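Local atomic coordinates of hypothetical protein Cgl1923 (Corynebacterium glutamicum ATCC 13032, PDB entry 2P90), a protein that is of unknown function but belongs to the PAC2 family, some of whose members are proteasome assembly chaperones. Residues P176-A179 and S180-L183; D267-L270 and E271-R274. All blocks are in the same frame, centred on the assembly; numbering follows the deposited sequence.

Contact 1. Residues P176-A179 and S180-L183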
ATOM      1  N   PRO B 176      -4.029  -2.174  16.127  1.00 47.28           N
ATOM      2  CA  PRO B 176      -3.682  -1.319  14.989  1.00 45.87           C
ATOM      3  C   PRO B 176      -4.858  -0.353  14.677  1.00 45.21           C
ATOM      4  O   PRO B 176      -6.049  -0.707  14.834  1.00 45.12           O
ATOM      5  CB  PRO B 176      -3.381  -2.323  13.856  1.00 45.55           C
ATOM      6  CG  PRO B 176      -3.109  -3.703  14.590  1.00 46.62           C
ATOM      7  CD  PRO B 176      -4.097  -3.606  15.762  1.00 46.72           C
ATOM      8  N   GLY B 177      -4.523   0.870  14.299  1.00 43.06           N
ATOM      9  CA  GLY B 177      -5.533   1.859  14.046  1.00 41.89           C
ATOM     10  C   GLY B 177      -6.392   1.571  12.835  1.00 41.13           C
ATOM     11  O   GLY B 177      -5.998   0.817  11.921  1.00 40.03           O
ATOM     12  N   SER B 178      -7.592   2.151  12.857  1.00 40.58           N
ATOM     13  CA  SER B 178      -8.462   2.096  11.710  1.00 40.69           C
ATOM     14  C   SER B 178      -9.221   3.404  11.537  1.00 40.36           C
ATOM     15  O   SER B 178      -9.211   4.264  12.408  1.00 40.41           O
ATOM     16  CB  SER B 178      -9.407   0.908  11.800  1.00 41.12           C
ATOM     17  OG  SER B 178     -10.511   1.200  12.618  1.00 41.90           O
ATOM     18  N   ALA B 179      -9.834   3.566  10.376  1.00 40.39           N
ATOM     19  CA  ALA B 179     -10.580   4.752  10.080  1.00 40.36           C
ATOM     20  C   ALA B 179     -11.771   4.851  11.003  1.00 40.83           C
ATOM     21  O   ALA B 179     -12.109   5.949  11.460  1.00 41.84           O
ATOM     22  CB  ALA B 179     -11.038   4.733   8.622  1.00 40.58           C
ATOM     23  N   SER B 180     -12.418   3.721  11.290  1.00 40.83           N
ATOM     24  CA  SER B 180     -13.542   3.751  12.222  1.00 41.24           C
ATOM     25  C   SER B 180     -13.155   4.085  13.687  1.00 41.38           C
ATOM     26  O   SER B 180     -13.923   4.763  14.366  1.00 39.76           O
ATOM     27  CB  SER B 180     -14.342   2.462  12.155  1.00 41.25           C
ATOM     28  OG  SER B 180     -13.523   1.373  12.523  1.00 42.85           O
ATOM     29  N   LEU B 181     -12.002   3.589  14.160  1.00 41.07           N
ATOM     30  CA  LEU B 181     -11.496   3.918  15.502  1.00 41.92           C
ATOM     31  C   LEU B 181     -11.178   5.414  15.626  1.00 42.61           C
ATOM     32  O   LEU B 181     -11.553   6.057  16.619  1.00 43.63           O
ATOM     33  CB  LEU B 181     -10.280   3.072  15.866  1.00 41.51           C
ATOM     34  CG  LEU B 181     -10.622   1.607  16.192  1.00 42.24           C
ATOM     35  CD1 LEU B 181      -9.427   0.719  16.098  1.00 40.05           C
ATOM     36  CD2 LEU B 181     -11.275   1.480  17.587  1.00 38.69           C
ATOM     37  N   MET B 182     -10.559   5.983  14.586  1.00 42.73           N
ATOM     38  CA  MET B 182     -10.334   7.433  14.527  1.00 41.50           C
ATOM     39  C   MET B 182     -11.682   8.157  14.611  1.00 42.38           C
ATOM     40  O   MET B 182     -11.807   9.176  15.294  1.00 43.38           O
ATOM     41  CB  MET B 182      -9.577   7.852  13.237  1.00 40.56           C
ATOM     42  CG  MET B 182      -9.202   9.360  13.230  1.00 40.41           C
ATOM     43  SD  MET B 182      -8.197  10.088  11.899  1.00 37.18           S
ATOM     44  CE  MET B 182      -6.643   9.288  12.217  1.00 35.91           C
ATOM     45  N   LEU B 183     -12.678   7.659  13.885  1.00 42.40           N
ATOM     46  CA  LEU B 183     -13.966   8.325  13.854  1.00 43.32           C
ATOM     47  C   LEU B 183     -14.630   8.258  15.245  1.00 44.28           C
ATOM     48  O   LEU B 183     -15.222   9.256  15.713  1.00 43.66           O
ATOM     49  CB  LEU B 183     -14.854   7.715  12.778  1.00 42.45           C
ATOM     50  CG  LEU B 183     -16.352   7.982  12.816  1.00 43.21           C
ATOM     51  CD1 LEU B 183     -16.673   9.466  12.598  1.00 41.14           C
ATOM     52  CD2 LEU B 183     -17.123   7.063  11.802  1.00 44.12           C
TER
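Ser178 meets Ser180, Leu181 and Met182 at the N-cap of helix 179-189, where the loop after strand 173-175 turns into the first helical turn. The tight part is polar at the cap. Ser178 OG and Ser180 OG are hydrogen-bonded at 3.0 Å, and the hydroxyl of Ser180 goes on to that of Tyr139 on strand 134-143, so Ser180 links the cap serine to the central sheet. With chi1 at 82°, Ser178 OG sits between its own N and carbonyl carbon and is turned over the opening turn, 3.2 Å from Leu181 N. The carbonyl of the same residue starts the helix: Met182 N reaches Ser178 O at 3.1 Å in a nearly straight bond (169°). One residue on, Leu183 N bonds to Ala179 O less directly, and its side chain packs on Val123 and Val124. Glu111 takes the N-H of Ala179 through OE2, where its probable negative charge would suit the helix N-terminus.

The looser side is confined to Pro176 and the end of Met182. Pro176 is exposed, its CB turned away from the helix, and it packs on Arg73 of the second subunit. Met182 is partly exposed; its side chain leads away and packs on Trp116 and on Met86 of that subunit. Leu181 is buried beside the cap, its CG 3.6 Å from Ser178 OG and its CD1 methyl 3.9 Å from Pro176 O.

Contact 2. Residues D267-L270 and E271-R274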
ATOM      1  N   ASP B 267     -16.119 -21.597  28.779  1.00 45.50           N
ATOM      2  CA  ASP B 267     -17.053 -21.832  29.900  1.00 47.02           C
ATOM      3  C   ASP B 267     -16.510 -21.222  31.198  1.00 47.36           C
ATOM      4  O   ASP B 267     -17.240 -20.617  31.997  1.00 46.78           O
ATOM      5  CB  ASP B 267     -17.297 -23.337  30.087  1.00 47.00           C
ATOM      6  CG  ASP B 267     -18.070 -23.953  28.926  1.00 50.02           C
ATOM      7  OD1 ASP B 267     -18.893 -23.246  28.309  1.00 51.96           O
ATOM      8  OD2 ASP B 267     -17.882 -25.159  28.639  1.00 54.56           O
ATOM      9  N   SER B 268     -15.204 -21.381  31.369  1.00 47.85           N
ATOM     10  CA  SER B 268     -14.497 -20.814  32.478  1.00 48.41           C
ATOM     11  C   SER B 268     -14.643 -19.281  32.515  1.00 48.59           C
ATOM     12  O   SER B 268     -14.935 -18.713  33.590  1.00 48.98           O
ATOM     13  CB  SER B 268     -13.033 -21.207  32.375  1.00 48.38           C
ATOM     14  OG  SER B 268     -12.403 -20.980  33.602  1.00 50.45           O
ATOM     15  N   GLU B 269     -14.440 -18.620  31.366  1.00 48.18           N
ATOM     16  CA  GLU B 269     -14.509 -17.158  31.301  1.00 47.93           C
ATOM     17  C   GLU B 269     -15.963 -16.693  31.482  1.00 47.54           C
ATOM     18  O   GLU B 269     -16.230 -15.663  32.114  1.00 47.21           O
ATOM     19  CB  GLU B 269     -13.865 -16.618  30.013  1.00 48.12           C
ATOM     20  CG  GLU B 269     -13.421 -15.101  30.005  1.00 50.96           C
ATOM     21  CD  GLU B 269     -13.302 -14.340  31.417  1.00 57.72           C
ATOM     22  OE1 GLU B 269     -12.193 -14.363  32.064  1.00 56.73           O
ATOM     23  OE2 GLU B 269     -14.299 -13.645  31.814  1.00 55.38           O
ATOM     24  N   LEU B 270     -16.901 -17.489  30.979  1.00 46.57           N
ATOM     25  CA  LEU B 270     -18.312 -17.221  31.191  1.00 46.84           C
ATOM     26  C   LEU B 270     -18.683 -17.265  32.677  1.00 46.67           C
ATOM     27  O   LEU B 270     -19.457 -16.426  33.146  1.00 46.89           O
ATOM     28  CB  LEU B 270     -19.165 -18.184  30.370  1.00 47.06           C
ATOM     29  CG  LEU B 270     -20.679 -18.029  30.447  1.00 48.01           C
ATOM     30  CD1 LEU B 270     -21.101 -16.684  29.865  1.00 47.81           C
ATOM     31  CD2 LEU B 270     -21.380 -19.213  29.742  1.00 47.63           C
ATOM     32  N   GLU B 271     -18.130 -18.229  33.416  1.00 46.44           N
ATOM     33  CA  GLU B 271     -18.245 -18.241  34.889  1.00 46.37           C
ATOM     34  C   GLU B 271     -17.676 -16.971  35.496  1.00 45.34           C
ATOM     35  O   GLU B 271     -18.340 -16.304  36.255  1.00 44.77           O
ATOM     36  CB  GLU B 271     -17.547 -19.451  35.492  1.00 46.66           C
ATOM     37  CG  GLU B 271     -18.208 -20.753  35.111  1.00 50.56           C
ATOM     38  CD  GLU B 271     -17.601 -21.983  35.783  1.00 55.94           C
ATOM     39  OE1 GLU B 271     -17.214 -21.916  36.979  1.00 57.75           O
ATOM     40  OE2 GLU B 271     -17.569 -23.041  35.110  1.00 59.38           O
ATOM     41  N   ARG B 272     -16.458 -16.602  35.134  1.00 45.30           N
ATOM     42  CA  ARG B 272     -15.899 -15.401  35.722  1.00 45.29           C
ATOM     43  C   ARG B 272     -16.786 -14.186  35.454  1.00 46.14           C
ATOM     44  O   ARG B 272     -17.023 -13.373  36.351  1.00 45.30           O
ATOM     45  CB  ARG B 272     -14.444 -15.203  35.303  1.00 45.19           C
ATOM     46  CG  ARG B 272     -13.527 -16.201  36.004  1.00 44.03           C
ATOM     47  CD  ARG B 272     -12.045 -16.013  35.705  1.00 44.05           C
ATOM     48  NE  ARG B 272     -11.735 -16.401  34.336  1.00 43.26           N
ATOM     49  CZ  ARG B 272     -11.615 -17.652  33.869  1.00 42.06           C
ATOM     50  NH1 ARG B 272     -11.747 -18.706  34.655  1.00 39.85           N
ATOM     51  NH2 ARG B 272     -11.352 -17.842  32.580  1.00 40.82           N
ATOM     52  N   TYR B 273     -17.324 -14.121  34.232  1.00 47.75           N
ATOM     53  CA  TYR B 273     -18.151 -13.007  33.797  1.00 48.96           C
ATOM     54  C   TYR B 273     -19.456 -12.831  34.584  1.00 49.28           C
ATOM     55  O   TYR B 273     -19.787 -11.720  34.984  1.00 49.10           O
ATOM     56  CB  TYR B 273     -18.429 -13.056  32.272  1.00 50.10           C
ATOM     57  CG  TYR B 273     -18.975 -11.729  31.790  1.00 50.14           C
ATOM     58  CD1 TYR B 273     -18.114 -10.666  31.555  1.00 48.59           C
ATOM     59  CD2 TYR B 273     -20.361 -11.519  31.651  1.00 49.71           C
ATOM     60  CE1 TYR B 273     -18.582  -9.429  31.151  1.00 51.55           C
ATOM     61  CE2 TYR B 273     -20.861 -10.265  31.253  1.00 51.46           C
ATOM     62  CZ  TYR B 273     -19.956  -9.223  31.007  1.00 53.30           C
ATOM     63  OH  TYR B 273     -20.395  -7.952  30.612  1.00 55.34           O
ATOM     64  N   ARG B 274     -20.198 -13.909  34.796  1.00 50.00           N
ATOM     65  CA  ARG B 274     -21.449 -13.810  35.540  1.00 52.37           C
ATOM     66  C   ARG B 274     -21.221 -13.578  37.026  1.00 51.61           C
ATOM     67  O   ARG B 274     -21.993 -12.881  37.693  1.00 51.39           O
ATOM     68  CB  ARG B 274     -22.359 -15.022  35.303  1.00 52.12           C
ATOM     69  CG  ARG B 274     -21.646 -16.272  34.910  1.00 54.59           C
ATOM     70  CD  ARG B 274     -22.631 -17.485  34.833  1.00 57.11           C
ATOM     71  NE  ARG B 274     -21.971 -18.801  35.023  1.00 64.45           N
ATOM     72  CZ  ARG B 274     -22.165 -19.600  36.077  1.00 65.74           C
ATOM     73  NH1 ARG B 274     -23.018 -19.247  37.037  1.00 66.69           N
ATOM     74  NH2 ARG B 274     -21.522 -20.763  36.163  1.00 67.27           N
TER
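Arg272 reaches back along helix 253-276 to Ser268 and Glu269, and these three side chains carry the polar contact. The charged pair comes first: Arg272 NE and Glu269 OE1 form a salt bridge at 3.1 Å. The two side chains cross at about a right angle, with carboxylate and guanidinium planes 76° apart, and NE meets OE1 from above the carboxylate plane. This is a single-N-H grip, unlike the coplanar two-pronged pairing of an arginine with a carboxylate. A bend at chi3 (-71°) folds the arginine back beside the helix and brings its head to Ser268.

Among neutral partners, Arg272 NH1 donates to Ser268 OG at 2.6 Å, with the hydroxyl somewhat out of the guanidinium plane. Ser268 O lies over one face of the same group, towards its rim. The guanidinium is held by two bonds, one to an acid three residues back and one to a hydroxyl four residues back.

Backbone bonds form the frame: Glu271 N to Asp267 O, Arg272 N to Ser268 O at 3.0 Å, and Tyr273 N to Glu269 O at 2.8 Å. Tyr273 CB lies 3.4 Å from Glu269 O, the acceptor of its own N-H, while the ring leads away to stack with His277 and touch Val167 and Leu169. Asp267 turns to a salt bridge with Arg149. The Glu269-Arg272 (i, i+3) and Ser268-Arg272 (i, i+4) pairs are side-chain links typical of the exposed surface of an alpha-helix, here near the end of the modelled chain.

Both contacts are local, between neighbouring parts of the chain; one crosses from loop to helix, the other stays within a helix. Contact 1 is mostly buried, its centre about 14 Å from the centre of the chain, and lies where helix 179-189 begins, against the main sheet, helix 116-129 and the second subunit. Contact 2 is a surface contact with its centre about 25 Å out, wholly within helix 253-276, and no other chain of the assembly touches it. The chemistry follows the place: paired hydroxyls and a helix cap, with aliphatic side chains packed on their surroundings, in the first, a charged pair and an arginine-serine bond in the second. They share no helix, and their nearest atoms are about 18 Å apart.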